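Local coordinates for protein charybdin (Charybdis maritima, PDB 2B7U) that belongs to the ribosome-inactivating proteins and has the mixed sheet and helices of their fold, at residues Leu92-Pro97 / Glu118-Ala123; Leu111-Ser116 / Thr149-Arg154. All coordinates share one frame; numbering follows the deposited sequence.

Contact 1: Leu92-Pro97 / Glu118-Ala123; sequences LELERP and EELAAA
L94 and L120 make the apolar part of this contact, with L94 CD2 4.3 Å from L120 CD2. Both leucines are buried. L94 also packs on L80 of strand 80-84, while L120 lies against F113 and against I159 of helix 151-170. The backbones stay well apart: even the CA atoms of L94 and L120 are 9.7 Å from each other. No direct hydrogen bond joins the two segments. What they join is the edge region of the mixed six-stranded sheet, just past strand 91-93, and the short helix 117-124. This belongs to the large N-terminal part of the ribosome-inactivating protein fold, where a mixed sheet packs against helices.

The outer side is polar and looser. E119 has CG beside its backbone N (chi1 -66°) and an extended chain, which carries its carboxylate out toward E95 and R96. E95 OE2 and E119 OE1 are 3.9 Å apart, and the two carboxylate planes stand 85° to each other. Water 1 lies between this like-charged pair. Its oxygen is 3.2 Å from E95 OE2 and 2.9 Å from E119 OE2. The geometry suits donation to either, but more acceptors are in reach than protons, so both bonds need not hold at once. The main polar partner of E119 is the backbone N of G114, which binds OE1. The guanidinium of R96 arrives on a chain bent at chi2 and chi3. In the conformer given, R96 NH1 is 4.1 Å from E119 OE2, which lies well out of the guanidinium plane. R96 has a second conformer, so any charge attraction is doubtful.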
# COMPACT_ATOMS: atom_id res chain seq x y z
N LEU A 92 -11.07 -11.51 8.47
CA LEU A 92 -11.51 -10.23 8.99
C LEU A 92 -11.42 -9.24 7.86
O LEU A 92 -10.44 -9.26 7.12
CB LEU A 92 -10.61 -9.75 10.11
CG LEU A 92 -10.65 -10.43 11.48
CD1 LEU A 92 -12.06 -10.37 12.02
CD2 LEU A 92 -10.12 -11.84 11.41
N GLU A 93 -12.41 -8.36 7.74
CA GLU A 93 -12.47 -7.41 6.65
C GLU A 93 -12.66 -5.99 7.16
O GLU A 93 -13.50 -5.74 8.03
CB GLU A 93 -13.63 -7.82 5.71
CG GLU A 93 -13.89 -6.87 4.59
CD GLU A 93 -14.88 -7.38 3.56
OE1 GLU A 93 -15.34 -6.52 2.76
OE2 GLU A 93 -15.20 -8.59 3.55
N LEU A 94 -11.91 -5.06 6.58
CA LEU A 94 -11.96 -3.65 6.94
C LEU A 94 -13.17 -3.00 6.30
O LEU A 94 -13.55 -3.34 5.18
CB LEU A 94 -10.68 -2.92 6.50
CG LEU A 94 -9.45 -3.25 7.37
CD1 LEU A 94 -8.82 -4.58 7.01
CD2 LEU A 94 -8.38 -2.15 7.26
N GLU A 95 -13.79 -2.08 7.02
CA GLU A 95 -14.93 -1.33 6.51
C GLU A 95 -14.58 -0.52 5.26
O GLU A 95 -13.43 -0.24 5.03
CB GLU A 95 -15.44 -0.38 7.60
CG GLU A 95 -16.11 -1.07 8.77
CD GLU A 95 -16.30 -0.14 9.97
OE1 GLU A 95 -17.08 -0.48 10.89
OE2 GLU A 95 -15.67 0.93 10.00
N ARG A 96 -15.63 -0.10 4.54
CA ARG A 96 -15.62 0.71 3.29
C ARG A 96 -16.19 -0.17 2.18
O ARG A 96 -17.39 -0.41 2.18
CB ARG A 96 -14.26 1.30 2.94
CG ARG A 96 -13.71 2.24 4.01
CD ARG A 96 -14.38 3.60 4.04
NE ARG A 96 -13.43 4.62 3.63
CZ ARG A 96 -12.31 4.93 4.29
NH1 ARG A 96 -11.96 4.27 5.39
NH2 ARG A 96 -11.52 5.88 3.82
N PRO A 97 -15.34 -0.70 1.28
CA PRO A 97 -15.62 -1.53 0.11
C PRO A 97 -16.86 -2.44 0.15
O PRO A 97 -17.18 -3.01 1.20
N GLU A 118 -6.40 7.54 9.46
CA GLU A 118 -7.17 8.20 10.52
C GLU A 118 -7.93 7.15 11.34
O GLU A 118 -7.91 7.19 12.57
CB GLU A 118 -8.15 9.20 9.90
CG GLU A 118 -9.08 9.90 10.87
CD GLU A 118 -9.88 11.03 10.20
OE1 GLU A 118 -9.87 11.13 8.95
OE2 GLU A 118 -10.52 11.82 10.92
N GLU A 119 -8.59 6.22 10.63
CA GLU A 119 -9.38 5.18 11.29
C GLU A 119 -8.50 4.13 11.94
O GLU A 119 -8.79 3.70 13.06
CB GLU A 119 -10.33 4.52 10.30
CG GLU A 119 -11.41 5.50 9.80
CD GLU A 119 -12.72 4.83 9.37
OE1 GLU A 119 -12.86 3.60 9.52
OE2 GLU A 119 -13.63 5.56 8.90
N LEU A 120 -7.43 3.75 11.27
CA LEU A 120 -6.51 2.75 11.85
C LEU A 120 -5.81 3.29 13.07
O LEU A 120 -5.67 2.58 14.05
CB LEU A 120 -5.46 2.31 10.83
CG LEU A 120 -5.89 1.30 9.77
CD1 LEU A 120 -4.82 1.29 8.67
CD2 LEU A 120 -6.15 -0.10 10.30
N ALA A 121 -5.34 4.54 13.00
CA ALA A 121 -4.68 5.16 14.16
C ALA A 121 -5.61 5.27 15.36
O ALA A 121 -5.20 5.03 16.48
CB ALA A 121 -4.14 6.55 13.77
N ALA A 122 -6.87 5.62 15.12
CA ALA A 122 -7.85 5.69 16.22
C ALA A 122 -8.09 4.33 16.84
O ALA A 122 -8.16 4.21 18.05
CB ALA A 122 -9.15 6.27 15.73
N ALA A 123 -8.23 3.30 16.00
CA ALA A 123 -8.41 1.93 16.49
C ALA A 123 -7.15 1.44 17.21
O ALA A 123 -7.23 0.77 18.23
CB ALA A 123 -8.78 0.99 15.35
O HOH W 1 -15.35 3.43 7.98

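Contact 2: Leu111-Ser116 / Thr149-Arg154; sequences LEFGPS and TNTRDR
The F113 ring meets T151 obliquely, with F113 CE2 4.0 Å from T151 CG2. On one face of the ring lies L111 CB, 4.0 Å above the plane and offset toward the rim. The second flat group is the R154 guanidinium. The carbonyl carbon of T149 lies over one of its faces, 3.9 Å above the plane and again offset toward the rim. L111 CD2 approaches this group at a slant and comes within 3.7 Å of R154 NH1.

The F113 and T151 side chains run past each other in opposite directions. CG2 of T151 is anti to its backbone N, and this methyl makes the touch with the ring. A155 and L158 of helix 151-170 also pack on F113, as do L120 and A123 of helix 117-124. R154 is extended from CG to NE, and its NE donates to the backbone O of S148. This bond anchors the arginine beside the start of its own helix. L92 packs on both L111 and R154.

No hydrogen bond crosses between the segments; the contact is made by side-chain packing. The helix start is held separately. N150 is the N-cap, and its OD1 accepts from D153 N at 3.0 Å, on a lone pair in the carbonyl plane, with an N-H...O angle of 163°. The arrangement is thus a capped helix N terminus packed against the loop that leaves the edge strand 109-110 of the ribosome-inactivating protein sheet.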
# COMPACT_ATOMS: atom_id res chain seq x y z
N LEU A 111 -14.42 -5.73 10.70
CA LEU A 111 -13.70 -5.00 11.74
C LEU A 111 -14.40 -3.67 11.99
O LEU A 111 -15.21 -3.20 11.16
CB LEU A 111 -12.27 -4.73 11.30
CG LEU A 111 -11.44 -6.00 11.07
CD1 LEU A 111 -10.19 -5.70 10.25
CD2 LEU A 111 -11.07 -6.62 12.42
N GLU A 112 -14.08 -3.04 13.11
CA GLU A 112 -14.69 -1.78 13.51
C GLU A 112 -13.96 -0.58 12.93
O GLU A 112 -14.07 0.53 13.43
CB GLU A 112 -14.71 -1.67 15.04
CG GLU A 112 -15.51 -2.79 15.68
CD GLU A 112 -15.58 -2.69 17.20
OE1 GLU A 112 -15.79 -3.74 17.85
OE2 GLU A 112 -15.47 -1.56 17.74
N PHE A 113 -13.22 -0.78 11.85
CA PHE A 113 -12.48 0.29 11.22
C PHE A 113 -12.23 0.01 9.76
O PHE A 113 -12.30 -1.13 9.31
CB PHE A 113 -11.14 0.53 11.96
CG PHE A 113 -10.30 -0.72 12.18
CD1 PHE A 113 -9.37 -1.12 11.23
CD2 PHE A 113 -10.44 -1.48 13.33
CE1 PHE A 113 -8.58 -2.27 11.45
CE2 PHE A 113 -9.68 -2.63 13.55
CZ PHE A 113 -8.74 -3.02 12.60
N GLY A 114 -12.02 1.09 9.02
CA GLY A 114 -11.62 1.05 7.63
C GLY A 114 -10.12 1.16 7.50
O GLY A 114 -9.42 1.26 8.49
N PRO A 115 -9.61 1.13 6.25
CA PRO A 115 -8.20 1.16 5.92
C PRO A 115 -7.52 2.54 5.98
O PRO A 115 -6.29 2.63 5.85
CB PRO A 115 -8.18 0.61 4.49
CG PRO A 115 -9.45 1.05 3.90
CD PRO A 115 -10.44 0.98 5.03
N SER A 116 -8.28 3.60 6.20
CA SER A 116 -7.63 4.92 6.22
C SER A 116 -6.79 4.99 7.48
O SER A 116 -7.14 4.39 8.50
CB SER A 116 -8.64 6.04 6.18
OG SER A 116 -9.28 6.23 7.43
N THR A 149 -7.26 -11.19 19.07
CA THR A 149 -8.64 -10.70 18.88
C THR A 149 -8.81 -9.28 19.42
O THR A 149 -9.94 -8.79 19.56
CB THR A 149 -9.68 -11.61 19.54
OG1 THR A 149 -9.47 -11.62 20.96
CG2 THR A 149 -9.60 -13.01 18.98
N ASN A 150 -7.70 -8.64 19.73
CA ASN A 150 -7.68 -7.32 20.33
C ASN A 150 -7.64 -6.27 19.24
O ASN A 150 -6.77 -6.30 18.37
CB ASN A 150 -6.47 -7.18 21.24
CG ASN A 150 -6.40 -5.82 21.90
OD1 ASN A 150 -5.72 -4.94 21.41
ND2 ASN A 150 -7.12 -5.65 23.01
N THR A 151 -8.57 -5.33 19.28
CA THR A 151 -8.67 -4.30 18.26
C THR A 151 -7.40 -3.50 18.10
O THR A 151 -6.96 -3.27 16.97
CB THR A 151 -9.84 -3.35 18.54
OG1 THR A 151 -11.05 -4.10 18.47
CG2 THR A 151 -9.90 -2.22 17.52
N ARG A 152 -6.82 -3.02 19.20
CA ARG A 152 -5.56 -2.23 19.14
C ARG A 152 -4.43 -2.99 18.45
O ARG A 152 -3.76 -2.44 17.57
CB ARG A 152 -5.05 -1.85 20.53
CG ARG A 152 -5.74 -0.72 21.21
CD ARG A 152 -4.73 0.01 22.10
NE ARG A 152 -5.26 0.30 23.42
CZ ARG A 152 -4.51 0.70 24.45
NH1 ARG A 152 -3.18 0.86 24.31
NH2 ARG A 152 -5.08 0.94 25.63
N ASP A 153 -4.21 -4.25 18.87
CA ASP A 153 -3.15 -5.09 18.32
C ASP A 153 -3.37 -5.29 16.82
O ASP A 153 -2.41 -5.24 16.02
CB ASP A 153 -3.16 -6.49 18.94
CG ASP A 153 -2.63 -6.55 20.37
OD1 ASP A 153 -2.00 -5.61 20.85
OD2 ASP A 153 -2.84 -7.62 21.01
N ARG A 154 -4.62 -5.53 16.43
CA ARG A 154 -4.93 -5.77 15.02
C ARG A 154 -4.66 -4.53 14.20
O ARG A 154 -3.99 -4.58 13.16
CB ARG A 154 -6.37 -6.19 14.83
CG ARG A 154 -6.71 -7.55 15.44
CD ARG A 154 -8.22 -7.76 15.42
NE ARG A 154 -8.56 -9.18 15.55
CZ ARG A 154 -9.78 -9.69 15.44
NH1 ARG A 154 -10.85 -8.92 15.30
NH2 ARG A 154 -9.94 -11.01 15.47

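Overall arrangement
From the N terminus, the chain reaches 92-97 at the end of strand 91-93. It then passes through edge strand 109-110 into 111-116 and directly on to helix 117-124. Contact 1 closes this first loop. Contact 2 closes a second, longer one, from 111-116 through helix 135-147 to the start of helix 151-170. The two loops cross, because 111-116 lies inside the first and 118-123 inside the second. The centres of contacts 1 and 2 are about 6 Å apart. Segment 111-116 also meets both segments of contact 1 through its backbone, at E93, E95 and E119. Together the two contacts tie the sheet edge to helices 117-124 and 151-170.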